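Local coordinates for calcium binding protein (Fasciola hepatica, PDB 5FX0) that probably binds calcium ions as a full-length protein, of which this is the dynein light chain-like domain, at residues 65-76 against 94-102. Residues are numbered along the deposited sequence; the frame is centred on the assembly and turned at random.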
loop_
_atom_site.group_PDB
_atom_site.type_symbol
_atom_site.label_atom_id
_atom_site.label_comp_id
_atom_site.label_asym_id
_atom_site.label_seq_id
_atom_site.Cartn_x
_atom_site.Cartn_y
_atom_site.Cartn_z
ATOM N N ARG A 65 -17.688 -4.335 4.295
ATOM C CA ARG A 65 -16.790 -3.188 4.158
ATOM C C ARG A 65 -15.830 -3.145 5.364
ATOM O O ARG A 65 -15.953 -3.995 6.234
ATOM C CB ARG A 65 -17.645 -1.908 4.008
ATOM C CG ARG A 65 -18.640 -1.987 2.835
ATOM C CD ARG A 65 -19.379 -0.689 2.518
ATOM N NE ARG A 65 -18.453 0.378 2.125
ATOM C CZ ARG A 65 -18.230 1.525 2.782
ATOM N NH1 ARG A 65 -18.887 1.849 3.896
ATOM N NH2 ARG A 65 -17.336 2.386 2.303
ATOM N N VAL A 66 -14.819 -2.264 5.414
ATOM C CA VAL A 66 -14.281 -1.486 4.289
ATOM C C VAL A 66 -12.912 -2.081 3.896
ATOM O O VAL A 66 -11.999 -2.176 4.736
ATOM C CB VAL A 66 -14.057 -0.009 4.676
ATOM C CG1 VAL A 66 -13.719 0.815 3.444
ATOM C CG2 VAL A 66 -15.280 0.586 5.360
ATOM N N TRP A 67 -12.769 -2.470 2.627
ATOM C CA TRP A 67 -11.478 -2.953 2.102
ATOM C C TRP A 67 -10.620 -1.839 1.504
ATOM O O TRP A 67 -11.148 -0.837 1.057
ATOM C CB TRP A 67 -11.697 -4.062 1.089
ATOM C CG TRP A 67 -12.235 -5.286 1.736
ATOM C CD1 TRP A 67 -13.532 -5.543 2.043
ATOM C CD2 TRP A 67 -11.488 -6.414 2.192
ATOM N NE1 TRP A 67 -13.649 -6.767 2.647
ATOM C CE2 TRP A 67 -12.412 -7.330 2.747
ATOM C CE3 TRP A 67 -10.129 -6.753 2.173
ATOM C CZ2 TRP A 67 -12.027 -8.558 3.269
ATOM C CZ3 TRP A 67 -9.750 -7.970 2.718
ATOM C CH2 TRP A 67 -10.701 -8.853 3.260
ATOM N N GLN A 68 -9.298 -2.008 1.605
ATOM C CA GLN A 68 -8.268 -1.221 0.902
ATOM C C GLN A 68 -7.590 -2.211 -0.027
ATOM O O GLN A 68 -7.402 -3.367 0.345
ATOM C CB GLN A 68 -7.153 -0.715 1.828
ATOM C CG GLN A 68 -7.523 -0.353 3.252
ATOM C CD GLN A 68 -8.241 0.960 3.331
ATOM O OE1 GLN A 68 -8.647 1.515 2.313
ATOM N NE2 GLN A 68 -8.404 1.471 4.540
ATOM N N CYS A 69 -7.217 -1.760 -1.219
ATOM C CA CYS A 69 -6.431 -2.549 -2.162
ATOM C C CYS A 69 -5.318 -1.674 -2.708
ATOM O O CYS A 69 -5.553 -0.535 -3.119
ATOM C CB CYS A 69 -7.278 -3.095 -3.315
ATOM S SG CYS A 69 -6.322 -4.179 -4.423
ATOM N N VAL A 70 -4.105 -2.202 -2.677
ATOM C CA VAL A 70 -2.939 -1.564 -3.243
ATOM C C VAL A 70 -2.322 -2.571 -4.201
ATOM O O VAL A 70 -2.163 -3.744 -3.860
ATOM C CB VAL A 70 -1.925 -1.158 -2.150
ATOM C CG1 VAL A 70 -0.633 -0.618 -2.752
ATOM C CG2 VAL A 70 -2.513 -0.105 -1.240
ATOM N N ILE A 71 -1.986 -2.116 -5.403
ATOM C CA ILE A 71 -1.279 -2.927 -6.368
ATOM C C ILE A 71 0.054 -2.273 -6.581
ATOM O O ILE A 71 0.140 -1.044 -6.693
ATOM C CB ILE A 71 -2.039 -3.049 -7.690
ATOM C CG1 ILE A 71 -3.428 -3.625 -7.440
ATOM C CG2 ILE A 71 -1.310 -3.968 -8.661
ATOM C CD1 ILE A 71 -4.264 -3.680 -8.702
ATOM N N LEU A 72 1.100 -3.086 -6.635
ATOM C CA LEU A 72 2.410 -2.555 -6.881
ATOM C C LEU A 72 3.333 -3.518 -7.563
ATOM O O LEU A 72 3.012 -4.666 -7.766
ATOM C CB LEU A 72 3.033 -2.070 -5.587
ATOM C CG LEU A 72 3.279 -3.139 -4.536
ATOM C CD1 LEU A 72 4.725 -3.110 -4.088
ATOM C CD2 LEU A 72 2.348 -2.891 -3.367
ATOM N N THR A 73 4.470 -2.983 -7.964
ATOM C CA THR A 73 5.617 -3.724 -8.439
ATOM C C THR A 73 6.738 -3.140 -7.604
ATOM O O THR A 73 6.837 -1.921 -7.469
ATOM C CB THR A 73 5.881 -3.451 -9.937
ATOM O OG1 THR A 73 6.456 -2.149 -10.097
ATOM C CG2 THR A 73 4.587 -3.494 -10.702
ATOM N N GLY A 74 7.567 -3.988 -7.040
ATOM C CA GLY A 74 8.705 -3.538 -6.263
ATOM C C GLY A 74 8.630 -4.211 -4.926
ATOM O O GLY A 74 8.065 -5.288 -4.816
ATOM N N SER A 75 9.202 -3.571 -3.919
ATOM C CA SER A 75 9.233 -4.096 -2.563
ATOM C C SER A 75 8.359 -3.201 -1.695
ATOM O O SER A 75 8.109 -2.024 -2.019
ATOM C CB SER A 75 10.665 -4.091 -2.046
ATOM O OG SER A 75 11.595 -4.268 -3.115
ATOM N N TYR A 76 7.888 -3.751 -0.592
ATOM C CA TYR A 76 6.960 -3.023 0.274
ATOM C C TYR A 76 7.126 -3.506 1.702
ATOM O O TYR A 76 7.539 -4.641 1.924
ATOM C CB TYR A 76 5.498 -3.177 -0.194
ATOM C CG TYR A 76 4.982 -4.558 0.007
ATOM C CD1 TYR A 76 5.230 -5.556 -0.922
ATOM C CD2 TYR A 76 4.325 -4.904 1.170
ATOM C CE1 TYR A 76 4.797 -6.852 -0.708
ATOM C CE2 TYR A 76 3.885 -6.204 1.395
ATOM C CZ TYR A 76 4.128 -7.165 0.449
ATOM O OH TYR A 76 3.693 -8.444 0.676
ATOM N N ARG A 94 4.132 -9.719 -12.511
ATOM C CA ARG A 94 4.847 -8.537 -12.028
ATOM C C ARG A 94 4.095 -7.737 -10.964
ATOM O O ARG A 94 4.695 -6.922 -10.255
ATOM C CB ARG A 94 5.225 -7.622 -13.207
ATOM C CG ARG A 94 4.103 -6.901 -13.931
ATOM C CD ARG A 94 4.692 -5.921 -14.955
ATOM N NE ARG A 94 3.666 -5.086 -15.568
ATOM C CZ ARG A 94 2.802 -5.482 -16.515
ATOM N NH1 ARG A 94 2.819 -6.724 -17.010
ATOM N NH2 ARG A 94 1.903 -4.616 -16.978
ATOM N N HIS A 95 2.789 -7.941 -10.880
ATOM C CA HIS A 95 1.957 -7.227 -9.926
ATOM C C HIS A 95 1.812 -7.942 -8.587
ATOM O O HIS A 95 1.681 -9.162 -8.533
ATOM C CB HIS A 95 0.596 -6.995 -10.536
ATOM C CG HIS A 95 0.660 -6.162 -11.765
ATOM N ND1 HIS A 95 1.134 -4.867 -11.752
ATOM C CD2 HIS A 95 0.362 -6.445 -13.052
ATOM C CE1 HIS A 95 1.099 -4.378 -12.975
ATOM N NE2 HIS A 95 0.641 -5.318 -13.782
ATOM N N ILE A 96 1.851 -7.148 -7.522
ATOM C CA ILE A 96 1.643 -7.599 -6.152
ATOM C C ILE A 96 0.349 -6.934 -5.749
ATOM O O ILE A 96 0.211 -5.732 -5.911
ATOM C CB ILE A 96 2.787 -7.157 -5.205
ATOM C CG1 ILE A 96 4.083 -7.930 -5.527
ATOM C CG2 ILE A 96 2.396 -7.343 -3.733
ATOM C CD1 ILE A 96 5.353 -7.267 -5.016
ATOM N N CYS A 97 -0.593 -7.720 -5.237
ATOM C CA CYS A 97 -1.822 -7.200 -4.673
ATOM C C CYS A 97 -1.803 -7.289 -3.146
ATOM O O CYS A 97 -1.638 -8.355 -2.599
ATOM C CB CYS A 97 -3.018 -7.960 -5.236
ATOM S SG CYS A 97 -4.581 -7.372 -4.577
ATOM N N LEU A 98 -1.962 -6.151 -2.490
ATOM C CA LEU A 98 -2.188 -6.064 -1.069
ATOM C C LEU A 98 -3.647 -5.649 -0.865
ATOM O O LEU A 98 -4.061 -4.612 -1.348
ATOM C CB LEU A 98 -1.269 -5.014 -0.437
ATOM C CG LEU A 98 0.212 -5.066 -0.793
ATOM C CD1 LEU A 98 0.912 -3.907 -0.098
ATOM C CD2 LEU A 98 0.874 -6.401 -0.418
ATOM N N ALA A 99 -4.415 -6.456 -0.150
ATOM C CA ALA A 99 -5.810 -6.124 0.181
ATOM C C ALA A 99 -6.058 -6.474 1.628
ATOM O O ALA A 99 -5.650 -7.522 2.088
ATOM C CB ALA A 99 -6.790 -6.873 -0.734
ATOM N N TRP A 100 -6.714 -5.594 2.347
ATOM C CA TRP A 100 -7.041 -5.860 3.725
ATOM C C TRP A 100 -8.229 -5.037 4.179
ATOM O O TRP A 100 -8.633 -4.068 3.535
ATOM C CB TRP A 100 -5.829 -5.604 4.605
ATOM C CG TRP A 100 -5.484 -4.183 4.720
ATOM C CD1 TRP A 100 -5.867 -3.339 5.703
ATOM C CD2 TRP A 100 -4.676 -3.421 3.827
ATOM N NE1 TRP A 100 -5.362 -2.097 5.486
ATOM C CE2 TRP A 100 -4.619 -2.114 4.339
ATOM C CE3 TRP A 100 -3.989 -3.714 2.656
ATOM C CZ2 TRP A 100 -3.901 -1.087 3.708
ATOM C CZ3 TRP A 100 -3.273 -2.698 2.026
ATOM C CH2 TRP A 100 -3.234 -1.405 2.553
ATOM N N ARG A 101 -8.800 -5.443 5.290
ATOM C CA ARG A 101 -10.054 -4.910 5.732
ATOM C C ARG A 101 -9.841 -4.180 7.032
ATOM O O ARG A 101 -9.046 -4.609 7.865
ATOM C CB ARG A 101 -11.054 -6.034 5.907
ATOM C CG ARG A 101 -12.489 -5.530 5.935
ATOM C CD ARG A 101 -13.311 -6.106 7.074
ATOM N NE ARG A 101 -14.271 -7.080 6.572
ATOM C CZ ARG A 101 -14.594 -8.230 7.161
ATOM N NH1 ARG A 101 -14.019 -8.635 8.303
ATOM N NH2 ARG A 101 -15.507 -8.999 6.578
ATOM N N THR A 102 -10.552 -3.074 7.195
ATOM C CA THR A 102 -10.447 -2.232 8.388
ATOM C C THR A 102 -11.853 -2.049 9.002
ATOM O O THR A 102 -12.842 -2.011 8.251
ATOM C CB THR A 102 -9.765 -0.883 8.024
ATOM O OG1 THR A 102 -9.610 -0.071 9.194
ATOM C CG2 THR A 102 -10.548 -0.102 6.939
#
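R101 lays the aliphatic start of its side chain over one face of the W67 indole: CB stands 3.6 Å from the centroid of the six-membered ring and 6° off its normal, a CH-pi contact. With CG anti to the backbone N (chi1 -162°), that atom lies over W67 CE2 and NE1; the chain then leaves the ring, and its NH2 hydrogen-bonds the backbone O of Y63. On the other face of the sheet the roles reverse, Q68 CB lying 3.9 Å from the centroid of the six-membered ring of W100, whose other neighbours include F80. Strands 67-72 and 95-101 run antiparallel, their N-to-C directions 168° apart, and paired N-H...O=C bonds join Q68 to W100, V70 to L98 and L72 to I96; the V70 N to L98 O bond measures 2.8 Å. Within one subunit, strand 67-72 is the outermost strand of the antiparallel sheet of the dynein light chain fold: W67, I71 and A99 pack on helix 48-63, while 69-76 pairs with a strand of the second subunit, continuing the sheet across the dimer. On that same helix-facing side C69 SG and C97 SG, from diagonal neighbours, meet at 3.6 Å, too far for a disulfide. After the corner at T73 and G74, Y76 folds back over the opposite face, where L98 CD2 lies 3.8 Å from its ring centroid and I96 CG2 reaches 3.9 Å from its CE1; its hydroxyl hydrogen-bonds Q89.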